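Local coordinates for thiamine-binding periplasmic protein (Escherichia coli, PDB 2QRY), which captures thiamine, thiamine phosphate and thiamine diphosphate in the periplasm with high affinity, as the solute-binding component of the ThiBPQ ABC transporter for thiamine import, at residues 25-30 with 53-58; 79-84 with 248-253; 100-105 with 119-124. All coordinates share one frame; numbering follows the deposited sequence.

Interaction 1 (25-30 with 53-58). With TPS (thiamin phosphate), chain E.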
loop_
_atom_site.group_PDB
_atom_site.type_symbol
_atom_site.label_atom_id
_atom_site.label_comp_id
_atom_site.label_asym_id
_atom_site.label_seq_id
_atom_site.Cartn_x
_atom_site.Cartn_y
_atom_site.Cartn_z
ATOM N N LEU A 25 -6.348 -22.834 -1.321
ATOM C CA LEU A 25 -5.188 -21.985 -1.554
ATOM C C LEU A 25 -5.368 -20.805 -0.596
ATOM O O LEU A 25 -6.204 -19.924 -0.814
ATOM C CB LEU A 25 -5.155 -21.523 -3.017
ATOM C CG LEU A 25 -3.842 -21.025 -3.646
ATOM C CD1 LEU A 25 -3.641 -19.556 -3.382
ATOM C CD2 LEU A 25 -2.684 -21.842 -3.122
ATOM N N THR A 26 -4.595 -20.815 0.482
ATOM C CA THR A 26 -4.669 -19.781 1.508
ATOM C C THR A 26 -3.828 -18.560 1.170
ATOM O O THR A 26 -2.617 -18.660 0.999
ATOM C CB THR A 26 -4.224 -20.353 2.869
ATOM O OG1 THR A 26 -5.108 -21.419 3.236
ATOM C CG2 THR A 26 -4.258 -19.282 3.950
ATOM N N VAL A 27 -4.478 -17.405 1.085
ATOM C CA VAL A 27 -3.781 -16.169 0.754
ATOM C C VAL A 27 -3.880 -15.080 1.833
ATOM O O VAL A 27 -4.938 -14.472 2.010
ATOM C CB VAL A 27 -4.323 -15.577 -0.570
ATOM C CG1 VAL A 27 -3.549 -14.309 -0.929
ATOM C CG2 VAL A 27 -4.221 -16.616 -1.690
ATOM N N TYR A 28 -2.776 -14.838 2.541
ATOM C CA TYR A 28 -2.733 -13.795 3.565
ATOM C C TYR A 28 -2.756 -12.419 2.891
ATOM O O TYR A 28 -2.047 -12.191 1.913
ATOM C CB TYR A 28 -1.452 -13.893 4.396
ATOM C CG TYR A 28 -1.425 -14.975 5.450
ATOM C CD1 TYR A 28 -2.505 -15.841 5.633
ATOM C CD2 TYR A 28 -0.318 -15.121 6.280
ATOM C CE1 TYR A 28 -2.477 -16.824 6.620
ATOM C CE2 TYR A 28 -0.279 -16.093 7.267
ATOM C CZ TYR A 28 -1.358 -16.941 7.433
ATOM O OH TYR A 28 -1.314 -17.902 8.416
ATOM N N THR A 29 -3.555 -11.501 3.424
ATOM C CA THR A 29 -3.628 -10.155 2.865
ATOM C C THR A 29 -4.193 -9.177 3.903
ATOM O O THR A 29 -4.552 -9.585 5.005
ATOM C CB THR A 29 -4.502 -10.131 1.579
ATOM O OG1 THR A 29 -4.375 -8.854 0.943
ATOM C CG2 THR A 29 -5.974 -10.396 1.916
ATOM N N TYR A 30 -4.254 -7.891 3.557
ATOM C CA TYR A 30 -4.778 -6.883 4.473
ATOM C C TYR A 30 -6.293 -6.734 4.327
ATOM O O TYR A 30 -6.870 -7.208 3.340
ATOM C CB TYR A 30 -4.050 -5.547 4.265
ATOM C CG TYR A 30 -3.961 -5.058 2.834
ATOM C CD1 TYR A 30 -5.021 -4.371 2.240
ATOM C CD2 TYR A 30 -2.786 -5.227 2.094
ATOM C CE1 TYR A 30 -4.908 -3.848 0.939
ATOM C CE2 TYR A 30 -2.662 -4.715 0.797
ATOM C CZ TYR A 30 -3.723 -4.024 0.230
ATOM O OH TYR A 30 -3.584 -3.476 -1.026
ATOM N N CYS A 53 -10.587 -24.867 -7.354
ATOM C CA CYS A 53 -9.982 -24.849 -6.025
ATOM C C CYS A 53 -10.741 -23.841 -5.182
ATOM O O CYS A 53 -11.585 -23.110 -5.692
ATOM C CB CYS A 53 -8.518 -24.411 -6.095
ATOM S SG CYS A 53 -8.313 -22.630 -6.317
ATOM N N GLU A 54 -10.442 -23.801 -3.891
ATOM C CA GLU A 54 -11.101 -22.845 -3.018
ATOM C C GLU A 54 -10.091 -21.801 -2.578
ATOM O O GLU A 54 -9.227 -22.078 -1.744
ATOM C CB GLU A 54 -11.702 -23.532 -1.790
ATOM C CG GLU A 54 -12.416 -22.556 -0.863
ATOM C CD GLU A 54 -13.116 -23.231 0.303
ATOM O OE1 GLU A 54 -12.454 -23.991 1.043
ATOM O OE2 GLU A 54 -14.331 -22.993 0.484
ATOM N N LEU A 55 -10.189 -20.609 -3.160
ATOM C CA LEU A 55 -9.290 -19.515 -2.814
ATOM C C LEU A 55 -9.744 -18.942 -1.482
ATOM O O LEU A 55 -10.856 -18.427 -1.371
ATOM C CB LEU A 55 -9.337 -18.415 -3.873
ATOM C CG LEU A 55 -8.353 -17.269 -3.636
ATOM C CD1 LEU A 55 -6.936 -17.765 -3.884
ATOM C CD2 LEU A 55 -8.681 -16.112 -4.558
ATOM N N LYS A 56 -8.882 -19.026 -0.477
ATOM C CA LYS A 56 -9.227 -18.524 0.844
ATOM C C LYS A 56 -8.413 -17.281 1.192
ATOM O O LYS A 56 -7.257 -17.376 1.607
ATOM C CB LYS A 56 -9.002 -19.627 1.879
ATOM C CG LYS A 56 -9.883 -19.515 3.100
ATOM C CD LYS A 56 -9.978 -20.847 3.834
ATOM C CE LYS A 56 -10.698 -21.904 2.991
ATOM N NZ LYS A 56 -10.873 -23.194 3.728
ATOM N N LEU A 57 -9.029 -16.116 1.004
ATOM C CA LEU A 57 -8.391 -14.836 1.285
ATOM C C LEU A 57 -8.581 -14.456 2.745
ATOM O O LEU A 57 -9.693 -14.191 3.192
ATOM C CB LEU A 57 -8.979 -13.754 0.385
ATOM C CG LEU A 57 -8.463 -13.787 -1.053
ATOM C CD1 LEU A 57 -9.352 -12.926 -1.955
ATOM C CD2 LEU A 57 -7.018 -13.302 -1.071
ATOM N N VAL A 58 -7.482 -14.421 3.483
ATOM C CA VAL A 58 -7.531 -14.102 4.896
ATOM C C VAL A 58 -7.011 -12.703 5.201
ATOM O O VAL A 58 -5.815 -12.441 5.067
ATOM C CB VAL A 58 -6.686 -15.117 5.706
ATOM C CG1 VAL A 58 -6.875 -14.884 7.187
ATOM C CG2 VAL A 58 -7.073 -16.539 5.332
HETATM C CM2 TPS E . -10.528 5.069 -0.959
HETATM N N3 TPS E . -5.263 1.201 -0.235
HETATM C C2 TPS E . -5.842 1.548 0.897
HETATM S S1 TPS E . -4.850 0.837 2.115
HETATM C C5 TPS E . -3.660 0.082 1.044
HETATM C C4 TPS E . -4.133 0.440 -0.200
HETATM C CM4 TPS E . -3.403 0.001 -1.465
HETATM C C6 TPS E . -2.482 -0.708 1.523
HETATM C C7 TPS E . -2.741 -0.727 3.030
HETATM O O7 TPS E . -1.733 -1.383 3.788
HETATM N N1A TPS E . -8.126 4.704 -1.343
HETATM C C2A TPS E . -9.326 4.165 -1.113
HETATM N N3A TPS E . -9.480 2.846 -1.015
HETATM C C4A TPS E . -8.432 2.005 -1.144
HETATM N N4A TPS E . -8.620 0.639 -1.033
HETATM C C5A TPS E . -7.129 2.544 -1.390
HETATM C C6A TPS E . -7.029 3.943 -1.484
HETATM C C7A TPS E . -5.864 1.666 -1.548
HETATM P P1 TPS E . -2.199 -1.300 5.334
HETATM O O1 TPS E . -2.457 0.185 5.717
HETATM O O2 TPS E . -1.136 -1.974 6.293
HETATM O O3 TPS E . -3.530 -2.069 5.478
#
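Parallel strands 24-29 and 54-59, joined through helices 31-34 and 40-48 as a beta-alpha-beta crossover, pair L25-T29 with E54-V58 in a lobe of the solute-binding protein fold. Five backbone bonds join them: L25, V27 and T29 donate to E54, K56 and V58, while K56 and V58 donate back to L25 and V27. The straightest runs from V27 N to K56 O, 2.8 Å long with 178° at the hydrogen. On the face carrying L25, V27, L55 and L57, L25 and L55 lie side by side, CD1 to CD1 at 3.8 Å. With CG anti to its backbone N (chi1 -176°), L55 also brings CD1 to 3.7 Å from V27 CG2. L57 CD2 settles against V27 CB at 3.6 Å. L261 and F265 of helix 259-269 cover L25 and L55 here. On the opposite face T26 CG2 grazes V58 CG2 at 4.2 Å; within strand 54-59, K56 NZ makes a salt bridge to E54 OE1 whose hydrogen bond is weak. Past the strand, C6 of thiamin phosphate stands 3.8 Å above one face of the Y30 ring, near the rim; T29 OG1, hydrogen-bonded to L83 O, lies over the opposite face, also toward the rim.

Interaction 2 (79-84 with 248-253). With TPS (thiamin phosphate), chain E.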
loop_
_atom_site.group_PDB
_atom_site.type_symbol
_atom_site.label_atom_id
_atom_site.label_comp_id
_atom_site.label_asym_id
_atom_site.label_seq_id
_atom_site.Cartn_x
_atom_site.Cartn_y
_atom_site.Cartn_z
ATOM N N ALA A 79 -0.268 -20.183 5.329
ATOM C CA ALA A 79 -0.365 -19.416 4.095
ATOM C C ALA A 79 0.409 -20.035 2.933
ATOM O O ALA A 79 1.495 -20.585 3.110
ATOM C CB ALA A 79 0.117 -17.995 4.326
ATOM N N ASP A 80 -0.172 -19.927 1.746
ATOM C CA ASP A 80 0.434 -20.419 0.513
ATOM C C ASP A 80 0.984 -19.193 -0.212
ATOM O O ASP A 80 2.012 -19.253 -0.885
ATOM C CB ASP A 80 -0.620 -21.104 -0.363
ATOM C CG ASP A 80 -1.196 -22.356 0.279
ATOM O OD1 ASP A 80 -0.410 -23.285 0.571
ATOM O OD2 ASP A 80 -2.427 -22.416 0.483
ATOM N N VAL A 81 0.285 -18.076 -0.058
ATOM C CA VAL A 81 0.686 -16.822 -0.684
ATOM C C VAL A 81 0.428 -15.639 0.252
ATOM O O VAL A 81 -0.566 -15.616 0.977
ATOM C CB VAL A 81 -0.112 -16.554 -1.992
ATOM C CG1 VAL A 81 0.335 -15.243 -2.615
ATOM C CG2 VAL A 81 0.080 -17.688 -2.971
ATOM N N VAL A 82 1.335 -14.668 0.242
ATOM C CA VAL A 82 1.162 -13.461 1.040
ATOM C C VAL A 82 0.947 -12.329 0.046
ATOM O O VAL A 82 1.872 -11.961 -0.676
ATOM C CB VAL A 82 2.406 -13.132 1.890
ATOM C CG1 VAL A 82 2.232 -11.766 2.539
ATOM C CG2 VAL A 82 2.613 -14.205 2.953
ATOM N N LEU A 83 -0.270 -11.793 0.000
ATOM C CA LEU A 83 -0.597 -10.702 -0.916
ATOM C C LEU A 83 -0.734 -9.374 -0.157
ATOM O O LEU A 83 -1.545 -9.256 0.753
ATOM C CB LEU A 83 -1.897 -11.019 -1.654
ATOM C CG LEU A 83 -2.400 -10.033 -2.714
ATOM C CD1 LEU A 83 -3.175 -10.796 -3.796
ATOM C CD2 LEU A 83 -3.261 -8.952 -2.067
ATOM N N GLY A 84 0.062 -8.379 -0.524
ATOM C CA GLY A 84 -0.045 -7.114 0.170
ATOM C C GLY A 84 1.242 -6.551 0.740
ATOM O O GLY A 84 1.197 -5.610 1.516
ATOM N N GLU A 248 2.759 -2.767 -4.807
ATOM C CA GLU A 248 2.374 -3.877 -3.944
ATOM C C GLU A 248 2.729 -5.174 -4.644
ATOM O O GLU A 248 2.665 -5.262 -5.866
ATOM C CB GLU A 248 0.876 -3.830 -3.644
ATOM C CG GLU A 248 0.416 -2.509 -3.075
ATOM C CD GLU A 248 -0.950 -2.606 -2.438
ATOM O OE1 GLU A 248 -1.018 -2.870 -1.213
ATOM O OE2 GLU A 248 -1.953 -2.433 -3.165
ATOM N N VAL A 249 3.084 -6.185 -3.867
ATOM C CA VAL A 249 3.481 -7.460 -4.437
ATOM C C VAL A 249 2.922 -8.659 -3.695
ATOM O O VAL A 249 2.362 -8.542 -2.607
ATOM C CB VAL A 249 5.018 -7.593 -4.437
ATOM C CG1 VAL A 249 5.642 -6.418 -5.168
ATOM C CG2 VAL A 249 5.528 -7.644 -3.012
ATOM N N ALA A 250 3.088 -9.820 -4.312
ATOM C CA ALA A 250 2.655 -11.081 -3.742
ATOM C C ALA A 250 3.746 -12.114 -4.045
ATOM O O ALA A 250 4.508 -11.960 -5.006
ATOM C CB ALA A 250 1.338 -11.506 -4.351
ATOM N N ALA A 251 3.829 -13.148 -3.215
ATOM C CA ALA A 251 4.812 -14.202 -3.409
ATOM C C ALA A 251 4.318 -15.488 -2.757
ATOM O O ALA A 251 3.520 -15.452 -1.813
ATOM C CB ALA A 251 6.140 -13.793 -2.807
ATOM N N ARG A 252 4.783 -16.624 -3.268
ATOM C CA ARG A 252 4.384 -17.909 -2.721
ATOM C C ARG A 252 5.402 -18.304 -1.657
ATOM O O ARG A 252 6.582 -17.973 -1.764
ATOM C CB ARG A 252 4.316 -18.964 -3.831
ATOM C CG ARG A 252 5.657 -19.473 -4.356
ATOM C CD ARG A 252 5.433 -20.355 -5.589
ATOM N NE ARG A 252 6.429 -21.417 -5.751
ATOM C CZ ARG A 252 6.647 -22.389 -4.864
ATOM N NH1 ARG A 252 5.945 -22.443 -3.734
ATOM N NH2 ARG A 252 7.558 -23.321 -5.110
ATOM N N THR A 253 4.942 -19.002 -0.627
ATOM C CA THR A 253 5.828 -19.412 0.453
ATOM C C THR A 253 6.610 -20.660 0.087
ATOM O O THR A 253 6.147 -21.487 -0.696
ATOM C CB THR A 253 5.034 -19.677 1.741
ATOM O OG1 THR A 253 4.034 -20.679 1.499
ATOM C CG2 THR A 253 4.354 -18.385 2.210
HETATM C CM2 TPS E . -10.528 5.069 -0.959
HETATM N N3 TPS E . -5.263 1.201 -0.235
HETATM C C2 TPS E . -5.842 1.548 0.897
HETATM S S1 TPS E . -4.850 0.837 2.115
HETATM C C5 TPS E . -3.660 0.082 1.044
HETATM C C4 TPS E . -4.133 0.440 -0.200
HETATM C CM4 TPS E . -3.403 0.001 -1.465
HETATM C C6 TPS E . -2.482 -0.708 1.523
HETATM C C7 TPS E . -2.741 -0.727 3.030
HETATM O O7 TPS E . -1.733 -1.383 3.788
HETATM N N1A TPS E . -8.126 4.704 -1.343
HETATM C C2A TPS E . -9.326 4.165 -1.113
HETATM N N3A TPS E . -9.480 2.846 -1.015
HETATM C C4A TPS E . -8.432 2.005 -1.144
HETATM N N4A TPS E . -8.620 0.639 -1.033
HETATM C C5A TPS E . -7.129 2.544 -1.390
HETATM C C6A TPS E . -7.029 3.943 -1.484
HETATM C C7A TPS E . -5.864 1.666 -1.548
HETATM P P1 TPS E . -2.199 -1.300 5.334
HETATM O O1 TPS E . -2.457 0.185 5.717
HETATM O O2 TPS E . -1.136 -1.974 6.293
HETATM O O3 TPS E . -3.530 -2.069 5.478
HETATM O O HOH W 1 0.769 -2.994 0.861
#
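T253 holds its hydroxyl between its own backbone N and carbonyl carbon (chi1 57°), which turns OG1 to A79 O for a hydrogen bond of 3.0 Å. At the other end E248 has CG beside its backbone N (chi1 -54°) and an extended chain beyond, carrying the carboxylate to thiamin phosphate, where OE2 comes within 3.3 Å of the ligand's CM4 methyl. This carboxylate, with that of D124 close by, may favour the positive charge of the thiazolium. Between the two ends V81 lays its CG1 methyl close against A251 O, at 3.3 Å.

Backbone bonds join the two segments. T253 N reaches D80 O from above the carbonyl plane, whereas within the antiparallel strand pair V82 N meets A251 O nearly along the C=O axis, at 3.1 Å. The return bond from A251 N to V82 O is weak, and G84 N closes the pairing on V249 O at 3.1 Å. Beyond it a water donates to both G84 O and E248 OE1, each at 2.7 Å. E248 OE1 is gripped a second time by Y30 OH, which fixes the carboxylate beside the ligand.

A250 CB touches V81 CG1 and L83 CB, each at 4.2 Å, on the face covered by A262, L266 and M269 of helix 259-269. The other face of strand 243-252 puts A251 against F99 and F120. In the sheet, strand 81-86 lies between 24-29 and 243-252, and 243-252 is flanked in turn by strand 121-133.

Interaction 3 (100-105 with 119-124)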
loop_
_atom_site.group_PDB
_atom_site.type_symbol
_atom_site.label_atom_id
_atom_site.label_comp_id
_atom_site.label_asym_id
_atom_site.label_seq_id
_atom_site.Cartn_x
_atom_site.Cartn_y
_atom_site.Cartn_z
ATOM N N ALA A 100 9.373 -18.546 -2.067
ATOM C CA ALA A 100 9.974 -19.286 -3.169
ATOM C C ALA A 100 9.816 -18.465 -4.450
ATOM O O ALA A 100 9.121 -17.443 -4.457
ATOM C CB ALA A 100 9.292 -20.631 -3.325
ATOM N N LYS A 101 10.467 -18.900 -5.527
ATOM C CA LYS A 101 10.363 -18.188 -6.792
ATOM C C LYS A 101 8.943 -18.320 -7.332
ATOM O O LYS A 101 8.303 -19.363 -7.192
ATOM C CB LYS A 101 11.396 -18.727 -7.788
ATOM C CG LYS A 101 12.820 -18.345 -7.404
ATOM C CD LYS A 101 13.860 -18.979 -8.310
ATOM C CE LYS A 101 15.266 -18.617 -7.846
ATOM N NZ LYS A 101 16.319 -19.241 -8.699
ATOM N N SER A 102 8.449 -17.246 -7.935
ATOM C CA SER A 102 7.090 -17.210 -8.460
ATOM C C SER A 102 6.834 -18.045 -9.703
ATOM O O SER A 102 5.751 -18.609 -9.865
ATOM C CB SER A 102 6.701 -15.767 -8.769
ATOM O OG SER A 102 7.541 -15.233 -9.779
ATOM N N GLY A 103 7.820 -18.112 -10.588
ATOM C CA GLY A 103 7.619 -18.852 -11.817
ATOM C C GLY A 103 6.671 -18.039 -12.679
ATOM O O GLY A 103 5.868 -18.580 -13.444
ATOM N N VAL A 104 6.758 -16.720 -12.535
ATOM C CA VAL A 104 5.920 -15.799 -13.295
ATOM C C VAL A 104 6.803 -15.028 -14.263
ATOM O O VAL A 104 7.834 -14.484 -13.871
ATOM C CB VAL A 104 5.202 -14.785 -12.367
ATOM C CG1 VAL A 104 4.338 -13.836 -13.191
ATOM C CG2 VAL A 104 4.348 -15.527 -11.347
ATOM N N ALA A 105 6.395 -14.991 -15.527
ATOM C CA ALA A 105 7.149 -14.283 -16.549
ATOM C C ALA A 105 7.102 -12.781 -16.292
ATOM O O ALA A 105 6.026 -12.207 -16.109
ATOM C CB ALA A 105 6.584 -14.599 -17.926
ATOM N N THR A 119 11.097 -13.406 -7.292
ATOM C CA THR A 119 10.197 -13.826 -6.223
ATOM C C THR A 119 8.875 -13.075 -6.061
ATOM O O THR A 119 7.801 -13.680 -6.075
ATOM C CB THR A 119 10.944 -13.780 -4.873
ATOM O OG1 THR A 119 12.134 -14.575 -4.965
ATOM C CG2 THR A 119 10.057 -14.308 -3.740
ATOM N N PHE A 120 8.958 -11.760 -5.895
ATOM C CA PHE A 120 7.770 -10.939 -5.679
ATOM C C PHE A 120 7.152 -10.361 -6.955
ATOM O O PHE A 120 7.804 -9.652 -7.719
ATOM C CB PHE A 120 8.123 -9.835 -4.683
ATOM C CG PHE A 120 8.759 -10.361 -3.429
ATOM C CD1 PHE A 120 7.997 -11.018 -2.471
ATOM C CD2 PHE A 120 10.134 -10.285 -3.250
ATOM C CE1 PHE A 120 8.592 -11.600 -1.352
ATOM C CE2 PHE A 120 10.742 -10.864 -2.135
ATOM C CZ PHE A 120 9.968 -11.524 -1.186
ATOM N N VAL A 121 5.877 -10.672 -7.158
ATOM C CA VAL A 121 5.135 -10.225 -8.328
ATOM C C VAL A 121 4.224 -9.032 -8.023
ATOM O O VAL A 121 3.374 -9.093 -7.133
ATOM C CB VAL A 121 4.253 -11.370 -8.881
ATOM C CG1 VAL A 121 3.641 -10.963 -10.211
ATOM C CG2 VAL A 121 5.073 -12.638 -9.028
ATOM N N PRO A 122 4.392 -7.929 -8.763
ATOM C CA PRO A 122 3.550 -6.754 -8.529
ATOM C C PRO A 122 2.131 -7.000 -9.024
ATOM O O PRO A 122 1.924 -7.763 -9.969
ATOM C CB PRO A 122 4.232 -5.662 -9.352
ATOM C CG PRO A 122 5.641 -6.103 -9.425
ATOM C CD PRO A 122 5.527 -7.592 -9.638
ATOM N N PHE A 123 1.155 -6.359 -8.386
ATOM C CA PHE A 123 -0.229 -6.485 -8.816
ATOM C C PHE A 123 -0.885 -5.111 -8.960
ATOM O O PHE A 123 -1.961 -4.991 -9.543
ATOM C CB PHE A 123 -1.024 -7.425 -7.889
ATOM C CG PHE A 123 -1.191 -6.938 -6.472
ATOM C CD1 PHE A 123 -2.172 -6.005 -6.149
ATOM C CD2 PHE A 123 -0.428 -7.486 -5.443
ATOM C CE1 PHE A 123 -2.396 -5.638 -4.829
ATOM C CE2 PHE A 123 -0.645 -7.126 -4.118
ATOM C CZ PHE A 123 -1.629 -6.203 -3.811
ATOM N N ASP A 124 -0.226 -4.080 -8.436
ATOM C CA ASP A 124 -0.692 -2.697 -8.569
ATOM C C ASP A 124 0.303 -1.704 -7.977
ATOM O O ASP A 124 1.245 -2.093 -7.290
ATOM C CB ASP A 124 -2.097 -2.477 -7.963
ATOM C CG ASP A 124 -2.133 -2.583 -6.446
ATOM O OD1 ASP A 124 -1.123 -2.280 -5.768
ATOM O OD2 ASP A 124 -3.208 -2.953 -5.926
HETATM O O HOH W 2 6.830 -16.247 -5.268
#
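Van der Waals packing joins V121 to V104 and to the CB of S102. V121 CG2, which lies anti to its carbonyl carbon, meets S102 CB at 3.5 Å and V104 CG2 at 3.8 Å. The two valines cross at an angle, so that their CG1 methyls also come near, at 4.2 Å. L266 and Q267 of helix 259-269 lie against V104, and M269 of the same helix lies against V121.

Close carbon-oxygen packing comes next. T119 has CG2 anti to its backbone N (chi1 -55° to OG1), which brings this methyl to 3.3 Å from A100 O. The same methyl sits over the centre of one face of the F120 ring, and F99 meets that ring edge-to-face. S102 CB approaches T119 O at 3.6 Å.

In the type II periplasmic-binding fold, the segment 100-105 belongs to the loop that leaves helix 90-96, while the segment 119-124 leads this loop into the long strand 121-133. The contact folds the loop back on the start region of that strand, away from the thiamine site.

Between the two segments the polar link is through water: one molecule donates to A100 O at 2.7 Å and to T119 O at 2.9 Å, tying the two carbonyls together. S102 OG accepts from V104 N at 3.2 Å, an ST turn that bends the loop through G103. Its hydroxyl is also hydrogen-bonded to D118 O, while Q263 NE2 of helix 259-269 holds K101 O.

Along the chain interaction 1 closes before interaction 2 opens, and interaction 3 is nested in the long loop that interaction 2 closes. All three reach one mixed sheet, whose strands run in the order 54-59, 24-29, 81-86, 243-252, 121-133. Centres of interactions 1 and 2 are 10 Å apart, those of 2 and 3 are 9 Å apart, and those of 1 and 3 are 16 Å apart. Y28 O to L83 N (2.6 Å) and A250 O to V121 N (2.9 Å) probably bond neighbouring contacts. Helix 259-269 packs against all three. One sheet thus carries both ligand-facing residues, Y30 of interaction 1 and E248 of interaction 2; interaction 3 lies away from the thiamine site.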